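Local coordinates for protein prephenate dehydratase (Arthrobacter aurescens, PDB 3MWB) that binds L-phenylalanine through its ACT domain and probably catalyses the conversion of prephenate to phenylpyruvate in L-phenylalanine biosynthesis, at residues T8-G13 with D53-P58; R81-A86 with F184-R189; R226-S231 with S258-A263. One frame throughout, in Å; residues are numbered along the deposited sequence. Where two conformers were deposited one is given.

Contact 1: T8-G13 with D53-P58; sequences TYTFLG and DAAMVP
Tyr-9 and Ala-54 illustrate how neighbouring parallel strands of the prephenate dehydratase domain fit a large side chain to a small one. The CD1-CE1 edge of the tyrosine ring settles against the Ala-54 methyl, with Tyr-9 CD1 3.7 Å from Ala-54 CB, while Ala-54 O lies in the ring plane at its edge. On the other face of the sheet Thr-10 sits beside Ala-55, another small partner. With chi1 at 64°, Thr-10 OG1 lies between its own N and carbonyl carbon, 3.2 Å from Ala-55 CB, and it hydrogen-bonds to Ala-43 O in helix 40-48. Phe-11 and selenomethionine Met-56 meet only at their bases, CB to CB at 4.1 Å, before both ends diverge; each reaches Leu-23 of helix 18-23. Further along, Leu-12 lays CD2 across the CG-CD side of the Pro-58 ring at about a right angle. The ladder runs through Thr-10 N to Ala-54 O (3.0 Å) and Met-56 N to Thr-10 O (2.9 Å). Where it begins, Asp-53 OD2 takes Thr-8 N on its anti lone pair at 2.7 Å, and Thr-8 O receives Asp-53 N. A carboxylate thus stands in for a backbone carbonyl, extending the pairing beyond the strand end.

Contact 2: R81-A86 with F184-R189; sequences RIIREA and FILVSR
A classic beta bulge interrupts the antiparallel pairing of 81-86 with 184-189, where Ile-83 and Arg-84 together face Leu-186. The strands belong to the mixed sheet of the prephenate dehydratase domain, which has the type 2 periplasmic-binding-protein fold; 81-89 is the outermost strand of that sheet within the chain. Leu-186 O receives Ile-83 N at 2.9 Å, nearly in line with its C=O, yet Leu-186 N donates to the next residue's carbonyl, Arg-84 O. The extra residue brings two side chains to bear on one: Leu-186, with CG anti to its N (chi1 -171°), packs alongside the end of Ile-83, its CD2 3.8 Å from Ile-83 CD1, and its CB meets Arg-84 CB at 4.0 Å. On the opposite face Ile-82 and Ile-185 cross obliquely, Ile-82 CD1 touching Ile-185 CD1 at 3.8 Å, and Ile-82 CG1 also reaches Val-187 CG2. Glu-85 shares this face, but its carboxylate is gripped from elsewhere: OE1 by Arg-183 and Lys-201, OE2 by the backbone N of Ala-283. Such an arrangement would probably keep the acid ionised despite its burial. Regular pairing flanks the bulge, with Arg-81 and Ser-188 exchanging two backbone bonds at one end and Ala-86 and Phe-184 two at the other. The last pair is uneven: Phe-184 N approaches Ala-86 O in the carbonyl plane at 2.9 Å, whereas Ala-86 N reaches Phe-184 O from 37° above the plane at 3.0 Å.

Contact 3: R226-S231 with S258-A263; sequences RGVNLS and SRVADA. With PHE (phenylalanine), chain C.
Arg-226 extends to Asp-262, NE donating to OD2 in a salt bridge whose modelled 2.5 Å is short and not to be leaned on. The oxygen lies in the guanidinium plane but is approached on its anti side, 30° out of the carboxylate plane, the two flat groups being turned 62° apart; a weak bond from Arg-226 NH2 to the same oxygen accompanies it. Asp-262 O packs over one guanidinium face, offset toward the rim, while Gln-222 OE1 bonds NH1, so hydrogen bonds at NE and NH1 limit how the group can turn. Beside it the aliphatic part of Arg-259 passes Val-228, whose CG2 lies 3.8 Å from Arg-259 CG. Gly-227 is the C-prime residue of the Schellman motif that ends helix 215-224. Asn-229 and Leu-230 then meet the bound phenylalanine: its amino N donates to Asn-229 OD1 and Leu-230 O, both at 2.7 Å, while Leu-230 N binds OXT at 2.8 Å. Asp-211 OD1 and Leu-216 N of the third subunit also bond the ligand, so the pocket is shared between subunits. This ACT-domain join ties the turn between helix 215-224 and strand 230-237 to helix 258-270, with Phe-223 touching both Val-228 and Ala-263.

Contacts 1 and 2 belong to one sheet, separated by a single joint, that of strand 54-60 with strand 181-188; their centres are 9 Å apart. In that middle joint Val-57 O lies 2.8 Å from Ile-185 N and Ala-55 O 2.9 Å from Val-187 N, both probable hydrogen bonds. Contact 3 stands in the ACT domain, its centre about 20 Å from that of contact 2 and about 29 Å from that of contact 1. It alone touches bound phenylalanine, whereas the Glu-85 side chain of contact 2 is about 13 Å from a ligand. Ile-82 of contact 2 is backbone-bonded to Leu-277, on a strand of the ACT sheet, bridging the dehydratase and ligand-binding parts.

Contact 1: T8-G13 with D53-P58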
loop_
_atom_site.group_PDB
_atom_site.type_symbol
_atom_site.label_atom_id
_atom_site.label_comp_id
_atom_site.label_asym_id
_atom_site.label_seq_id
_atom_site.Cartn_x
_atom_site.Cartn_y
_atom_site.Cartn_z
ATOM N N THR A 8 -17.658 -1.623 43.103
ATOM C CA THR A 8 -18.995 -1.466 42.552
ATOM C C THR A 8 -18.987 -1.672 41.043
ATOM O O THR A 8 -18.238 -1.026 40.333
ATOM C CB THR A 8 -19.556 -0.049 42.856
ATOM O OG1 THR A 8 -19.462 0.222 44.261
ATOM C CG2 THR A 8 -21.011 0.071 42.422
ATOM N N TYR A 9 -19.827 -2.572 40.567
ATOM C CA TYR A 9 -19.998 -2.768 39.149
ATOM C C TYR A 9 -21.359 -2.298 38.716
ATOM O O TYR A 9 -22.336 -2.432 39.458
ATOM C CB TYR A 9 -19.887 -4.247 38.812
ATOM C CG TYR A 9 -18.523 -4.825 39.020
ATOM C CD1 TYR A 9 -17.424 -4.336 38.315
ATOM C CD2 TYR A 9 -18.323 -5.879 39.913
ATOM C CE1 TYR A 9 -16.163 -4.872 38.504
ATOM C CE2 TYR A 9 -17.058 -6.419 40.108
ATOM C CZ TYR A 9 -15.989 -5.913 39.399
ATOM O OH TYR A 9 -14.740 -6.452 39.577
ATOM N N THR A 10 -21.425 -1.747 37.512
ATOM C CA THR A 10 -22.674 -1.608 36.824
ATOM C C THR A 10 -22.687 -2.601 35.651
ATOM O O THR A 10 -21.657 -3.167 35.291
ATOM C CB THR A 10 -22.924 -0.177 36.325
ATOM O OG1 THR A 10 -21.935 0.184 35.354
ATOM C CG2 THR A 10 -22.885 0.830 37.501
ATOM N N PHE A 11 -23.864 -2.811 35.084
ATOM C CA PHE A 11 -24.042 -3.679 33.930
ATOM C C PHE A 11 -25.357 -3.336 33.281
ATOM O O PHE A 11 -26.215 -2.674 33.892
ATOM C CB PHE A 11 -24.000 -5.167 34.304
ATOM C CG PHE A 11 -25.096 -5.611 35.237
ATOM C CD1 PHE A 11 -25.005 -5.380 36.608
ATOM C CD2 PHE A 11 -26.214 -6.281 34.748
ATOM C CE1 PHE A 11 -26.001 -5.808 37.458
ATOM C CE2 PHE A 11 -27.221 -6.713 35.598
ATOM C CZ PHE A 11 -27.119 -6.476 36.952
ATOM N N LEU A 12 -25.506 -3.779 32.035
ATOM C CA LEU A 12 -26.736 -3.586 31.302
ATOM C C LEU A 12 -27.805 -4.472 31.943
ATOM O O LEU A 12 -27.689 -5.693 31.946
ATOM C CB LEU A 12 -26.548 -3.935 29.820
ATOM C CG LEU A 12 -27.742 -3.694 28.885
ATOM C CD1 LEU A 12 -28.160 -2.219 28.841
ATOM C CD2 LEU A 12 -27.434 -4.189 27.470
ATOM N N GLY A 13 -28.815 -3.839 32.526
ATOM C CA GLY A 13 -29.860 -4.562 33.227
ATOM C C GLY A 13 -30.966 -4.981 32.286
ATOM O O GLY A 13 -30.855 -4.790 31.064
ATOM N N ASP A 53 -16.847 1.262 39.849
ATOM C CA ASP A 53 -15.485 0.949 39.448
ATOM C C ASP A 53 -15.388 0.514 37.997
ATOM O O ASP A 53 -14.454 0.894 37.312
ATOM C CB ASP A 53 -14.892 -0.095 40.370
ATOM C CG ASP A 53 -14.734 0.425 41.770
ATOM O OD1 ASP A 53 -13.926 1.364 41.955
ATOM O OD2 ASP A 53 -15.441 -0.077 42.671
ATOM N N ALA A 54 -16.341 -0.287 37.538
ATOM C CA ALA A 54 -16.291 -0.810 36.184
ATOM C C ALA A 54 -17.699 -1.132 35.724
ATOM O O ALA A 54 -18.591 -1.350 36.549
ATOM C CB ALA A 54 -15.410 -2.046 36.136
ATOM N N ALA A 55 -17.896 -1.172 34.409
ATOM C CA ALA A 55 -19.199 -1.462 33.841
ATOM C C ALA A 55 -19.067 -2.645 32.889
ATOM O O ALA A 55 -18.162 -2.662 32.069
ATOM C CB ALA A 55 -19.716 -0.250 33.088
HETATM N N MSE A 56 -19.960 -3.625 33.014
HETATM C CA MSE A 56 -19.953 -4.807 32.170
HETATM C C MSE A 56 -20.990 -4.660 31.056
HETATM O O MSE A 56 -22.200 -4.644 31.316
HETATM C CB MSE A 56 -20.236 -6.067 32.988
HETATM C CG MSE A 56 -20.098 -7.372 32.185
HETATM SE SE MSE A 56 -18.228 -7.748 31.627
HETATM C CE MSE A 56 -17.418 -8.423 33.265
ATOM N N VAL A 57 -20.505 -4.560 29.821
ATOM C CA VAL A 57 -21.377 -4.291 28.688
ATOM C C VAL A 57 -21.068 -5.226 27.530
ATOM O O VAL A 57 -19.913 -5.625 27.357
ATOM C CB VAL A 57 -21.298 -2.800 28.251
ATOM C CG1 VAL A 57 -21.808 -1.878 29.376
ATOM C CG2 VAL A 57 -19.864 -2.402 27.837
ATOM N N PRO A 58 -22.093 -5.580 26.725
ATOM C CA PRO A 58 -21.848 -6.500 25.616
ATOM C C PRO A 58 -21.202 -5.775 24.444
ATOM O O PRO A 58 -21.434 -4.574 24.247
ATOM C CB PRO A 58 -23.254 -6.957 25.231
ATOM C CG PRO A 58 -24.137 -5.781 25.541
ATOM C CD PRO A 58 -23.474 -5.039 26.702
#

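Contact 2: R81-A86 with F184-R189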
loop_
_atom_site.group_PDB
_atom_site.type_symbol
_atom_site.label_atom_id
_atom_site.label_comp_id
_atom_site.label_asym_id
_atom_site.label_seq_id
_atom_site.Cartn_x
_atom_site.Cartn_y
_atom_site.Cartn_z
ATOM N N ARG A 81 -11.268 2.700 29.742
ATOM C CA ARG A 81 -10.403 1.577 29.372
ATOM C C ARG A 81 -11.079 0.230 29.587
ATOM O O ARG A 81 -11.626 -0.036 30.634
ATOM C CB ARG A 81 -9.105 1.580 30.179
ATOM C CG ARG A 81 -8.302 2.877 30.080
ATOM C CD ARG A 81 -7.642 3.064 28.697
ATOM N NE ARG A 81 -6.914 4.328 28.658
ATOM C CZ ARG A 81 -5.711 4.512 29.196
ATOM N NH1 ARG A 81 -5.089 3.503 29.798
ATOM N NH2 ARG A 81 -5.126 5.706 29.122
ATOM N N ILE A 82 -10.987 -0.629 28.583
ATOM C CA ILE A 82 -11.313 -2.029 28.760
ATOM C C ILE A 82 -10.224 -2.687 29.608
ATOM O O ILE A 82 -9.051 -2.670 29.241
ATOM C CB ILE A 82 -11.411 -2.741 27.395
ATOM C CG1 ILE A 82 -12.546 -2.114 26.573
ATOM C CG2 ILE A 82 -11.626 -4.256 27.598
ATOM C CD1 ILE A 82 -12.515 -2.461 25.040
ATOM N N ILE A 83 -10.615 -3.272 30.734
ATOM C CA ILE A 83 -9.666 -3.973 31.608
ATOM C C ILE A 83 -9.795 -5.507 31.534
ATOM O O ILE A 83 -8.917 -6.231 31.989
ATOM C CB ILE A 83 -9.820 -3.500 33.060
ATOM C CG1 ILE A 83 -11.193 -3.901 33.627
ATOM C CG2 ILE A 83 -9.646 -1.979 33.135
ATOM C CD1 ILE A 83 -11.398 -3.475 35.142
ATOM N N ARG A 84 -10.902 -5.983 30.960
ATOM C CA ARG A 84 -11.197 -7.407 30.858
ATOM C C ARG A 84 -12.191 -7.644 29.751
ATOM O O ARG A 84 -13.073 -6.811 29.504
ATOM C CB ARG A 84 -11.790 -7.944 32.144
ATOM C CG ARG A 84 -12.110 -9.444 32.095
ATOM C CD ARG A 84 -12.771 -9.909 33.389
ATOM N NE ARG A 84 -11.821 -9.888 34.484
ATOM C CZ ARG A 84 -11.076 -10.929 34.846
ATOM N NH1 ARG A 84 -11.171 -12.082 34.190
ATOM N NH2 ARG A 84 -10.232 -10.806 35.855
ATOM N N GLU A 85 -12.056 -8.786 29.091
ATOM C CA GLU A 85 -13.068 -9.215 28.153
ATOM C C GLU A 85 -13.554 -10.592 28.613
ATOM O O GLU A 85 -12.824 -11.308 29.283
ATOM C CB GLU A 85 -12.514 -9.208 26.718
ATOM C CG GLU A 85 -11.472 -10.263 26.406
ATOM C CD GLU A 85 -11.318 -10.518 24.897
ATOM O OE1 GLU A 85 -11.907 -9.774 24.081
ATOM O OE2 GLU A 85 -10.590 -11.454 24.528
ATOM N N ALA A 86 -14.798 -10.920 28.287
ATOM C CA ALA A 86 -15.366 -12.241 28.572
ATOM C C ALA A 86 -16.084 -12.811 27.353
ATOM O O ALA A 86 -16.772 -12.090 26.613
ATOM C CB ALA A 86 -16.313 -12.158 29.733
ATOM N N PHE A 184 -18.317 -9.784 25.966
ATOM C CA PHE A 184 -18.531 -8.643 26.839
ATOM C C PHE A 184 -17.201 -7.937 27.107
ATOM O O PHE A 184 -16.136 -8.546 26.986
ATOM C CB PHE A 184 -19.112 -9.101 28.195
ATOM C CG PHE A 184 -20.466 -9.762 28.103
ATOM C CD1 PHE A 184 -20.572 -11.149 27.877
ATOM C CD2 PHE A 184 -21.631 -9.019 28.293
ATOM C CE1 PHE A 184 -21.821 -11.778 27.816
ATOM C CE2 PHE A 184 -22.891 -9.621 28.231
ATOM C CZ PHE A 184 -22.989 -11.016 27.998
ATOM N N ILE A 185 -17.275 -6.671 27.510
ATOM C CA ILE A 185 -16.101 -5.939 27.967
ATOM C C ILE A 185 -16.386 -5.287 29.313
ATOM O O ILE A 185 -17.512 -4.875 29.605
ATOM C CB ILE A 185 -15.576 -4.885 26.921
ATOM C CG1 ILE A 185 -16.713 -3.966 26.448
ATOM C CG2 ILE A 185 -14.874 -5.590 25.765
ATOM C CD1 ILE A 185 -16.274 -2.771 25.614
ATOM N N LEU A 186 -15.366 -5.239 30.151
ATOM C CA LEU A 186 -15.463 -4.579 31.451
ATOM C C LEU A 186 -14.661 -3.290 31.353
ATOM O O LEU A 186 -13.479 -3.311 31.078
ATOM C CB LEU A 186 -14.883 -5.475 32.554
ATOM C CG LEU A 186 -15.057 -5.080 34.026
ATOM C CD1 LEU A 186 -16.532 -5.116 34.462
ATOM C CD2 LEU A 186 -14.221 -6.026 34.909
ATOM N N VAL A 187 -15.322 -2.169 31.570
ATOM C CA VAL A 187 -14.743 -0.882 31.250
ATOM C C VAL A 187 -14.576 -0.005 32.492
ATOM O O VAL A 187 -15.516 0.160 33.239
ATOM C CB VAL A 187 -15.628 -0.171 30.213
ATOM C CG1 VAL A 187 -15.006 1.136 29.817
ATOM C CG2 VAL A 187 -15.813 -1.084 28.973
ATOM N N SER A 188 -13.389 0.564 32.699
ATOM C CA SER A 188 -13.152 1.446 33.845
ATOM C C SER A 188 -12.632 2.803 33.388
ATOM O O SER A 188 -12.391 3.010 32.191
ATOM C CB SER A 188 -12.146 0.810 34.804
ATOM O OG SER A 188 -12.592 -0.455 35.244
ATOM N N ARG A 189 -12.453 3.720 34.336
ATOM C CA ARG A 189 -11.727 4.960 34.085
ATOM C C ARG A 189 -10.243 4.591 33.851
ATOM O O ARG A 189 -9.804 3.540 34.316
ATOM C CB ARG A 189 -11.842 5.915 35.293
ATOM C CG ARG A 189 -13.269 6.420 35.579
ATOM C CD ARG A 189 -13.329 7.421 36.756
ATOM N NE ARG A 189 -12.886 6.870 38.049
ATOM C CZ ARG A 189 -13.580 6.021 38.817
ATOM N NH1 ARG A 189 -14.783 5.575 38.458
ATOM N NH2 ARG A 189 -13.057 5.603 39.954
#

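Contact 3: R226-S231 with S258-A263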
loop_
_atom_site.group_PDB
_atom_site.type_symbol
_atom_site.label_atom_id
_atom_site.label_comp_id
_atom_site.label_asym_id
_atom_site.label_seq_id
_atom_site.Cartn_x
_atom_site.Cartn_y
_atom_site.Cartn_z
ATOM N N ARG A 226 3.716 -3.228 10.766
ATOM C CA ARG A 226 4.464 -3.553 11.969
ATOM C C ARG A 226 4.118 -4.951 12.516
ATOM O O ARG A 226 4.374 -5.267 13.676
ATOM C CB ARG A 226 4.240 -2.465 13.020
ATOM C CG ARG A 226 4.875 -1.096 12.627
ATOM C CD ARG A 226 4.410 -0.029 13.572
ATOM N NE ARG A 226 4.966 1.276 13.254
ATOM C CZ ARG A 226 4.389 2.204 12.494
ATOM N NH1 ARG A 226 3.205 1.985 11.943
ATOM N NH2 ARG A 226 5.004 3.377 12.304
ATOM N N GLY A 227 3.504 -5.769 11.673
ATOM C CA GLY A 227 3.190 -7.155 12.013
ATOM C C GLY A 227 2.088 -7.332 13.045
ATOM O O GLY A 227 2.046 -8.364 13.718
ATOM N N VAL A 228 1.208 -6.336 13.182
ATOM C CA VAL A 228 0.144 -6.400 14.166
ATOM C C VAL A 228 -1.154 -6.879 13.537
ATOM O O VAL A 228 -1.758 -6.170 12.714
ATOM C CB VAL A 228 -0.111 -5.054 14.882
ATOM C CG1 VAL A 228 -1.244 -5.237 15.859
ATOM C CG2 VAL A 228 1.146 -4.573 15.622
ATOM N N ASN A 229 -1.562 -8.079 13.951
ATOM C CA ASN A 229 -2.789 -8.719 13.523
ATOM C C ASN A 229 -4.021 -8.081 14.146
ATOM O O ASN A 229 -4.040 -7.757 15.359
ATOM C CB ASN A 229 -2.739 -10.196 13.919
ATOM C CG ASN A 229 -3.673 -11.045 13.125
ATOM O OD1 ASN A 229 -3.668 -11.020 11.894
ATOM N ND2 ASN A 229 -4.478 -11.822 13.816
ATOM N N LEU A 230 -5.070 -7.935 13.331
ATOM C CA LEU A 230 -6.340 -7.422 13.844
ATOM C C LEU A 230 -7.392 -8.514 14.037
ATOM O O LEU A 230 -7.432 -9.500 13.281
ATOM C CB LEU A 230 -6.891 -6.309 12.951
ATOM C CG LEU A 230 -5.941 -5.159 12.620
ATOM C CD1 LEU A 230 -6.648 -4.204 11.634
ATOM C CD2 LEU A 230 -5.459 -4.405 13.887
ATOM N N SER A 231 -8.256 -8.330 15.032
ATOM C CA SER A 231 -9.339 -9.284 15.273
ATOM C C SER A 231 -10.725 -8.646 15.134
ATOM O O SER A 231 -11.742 -9.354 15.139
ATOM C CB SER A 231 -9.183 -9.922 16.650
ATOM O OG SER A 231 -9.216 -8.908 17.638
ATOM N N SER A 258 6.795 -3.262 21.503
ATOM C CA SER A 258 7.385 -2.181 20.704
ATOM C C SER A 258 6.612 -1.947 19.404
ATOM O O SER A 258 6.427 -0.797 19.006
ATOM C CB SER A 258 8.857 -2.454 20.411
ATOM O OG SER A 258 9.615 -2.529 21.608
ATOM N N ARG A 259 6.149 -3.024 18.762
ATOM C CA ARG A 259 5.442 -2.884 17.485
ATOM C C ARG A 259 4.083 -2.206 17.684
ATOM O O ARG A 259 3.589 -1.545 16.795
ATOM C CB ARG A 259 5.263 -4.242 16.767
ATOM C CG ARG A 259 4.398 -5.222 17.552
ATOM C CD ARG A 259 4.474 -6.666 17.000
ATOM N NE ARG A 259 3.553 -7.533 17.752
ATOM C CZ ARG A 259 3.794 -8.041 18.964
ATOM N NH1 ARG A 259 4.949 -7.812 19.582
ATOM N NH2 ARG A 259 2.880 -8.812 19.563
ATOM N N VAL A 260 3.505 -2.363 18.873
ATOM C CA VAL A 260 2.191 -1.818 19.153
ATOM C C VAL A 260 2.308 -0.347 19.519
ATOM O O VAL A 260 1.543 0.462 19.016
ATOM C CB VAL A 260 1.446 -2.616 20.253
ATOM C CG1 VAL A 260 0.078 -1.970 20.562
ATOM C CG2 VAL A 260 1.266 -4.111 19.836
ATOM N N ALA A 261 3.240 -0.016 20.417
ATOM C CA ALA A 261 3.527 1.371 20.743
ATOM C C ALA A 261 3.855 2.133 19.475
ATOM O O ALA A 261 3.394 3.265 19.297
ATOM C CB ALA A 261 4.686 1.496 21.767
ATOM N N ASP A 262 4.667 1.532 18.616
ATOM C CA ASP A 262 5.025 2.176 17.362
ATOM C C ASP A 262 3.799 2.423 16.478
ATOM O O ASP A 262 3.622 3.527 15.966
ATOM C CB ASP A 262 6.097 1.383 16.616
ATOM C CG ASP A 262 6.964 2.267 15.747
ATOM O OD1 ASP A 262 7.611 3.189 16.308
ATOM O OD2 ASP A 262 7.009 2.032 14.508
ATOM N N ALA A 263 2.945 1.408 16.333
ATOM C CA ALA A 263 1.676 1.539 15.599
ATOM C C ALA A 263 0.780 2.618 16.187
ATOM O O ALA A 263 0.226 3.407 15.444
ATOM C CB ALA A 263 0.927 0.198 15.539
HETATM N N PHE C . -6.218 -10.396 11.093
HETATM C CA PHE C . -6.260 -9.924 9.656
HETATM C C PHE C . -5.583 -8.571 9.516
HETATM O O PHE C . -5.640 -7.938 8.427
HETATM C CB PHE C . -7.711 -9.874 9.093
HETATM C CG PHE C . -8.706 -9.127 9.972
HETATM C CD1 PHE C . -8.708 -7.719 10.032
HETATM C CD2 PHE C . -9.657 -9.843 10.728
HETATM C CE1 PHE C . -9.614 -7.031 10.839
HETATM C CE2 PHE C . -10.586 -9.166 11.540
HETATM C CZ PHE C . -10.562 -7.745 11.592
HETATM O OXT PHE C . -5.015 -8.070 10.515
#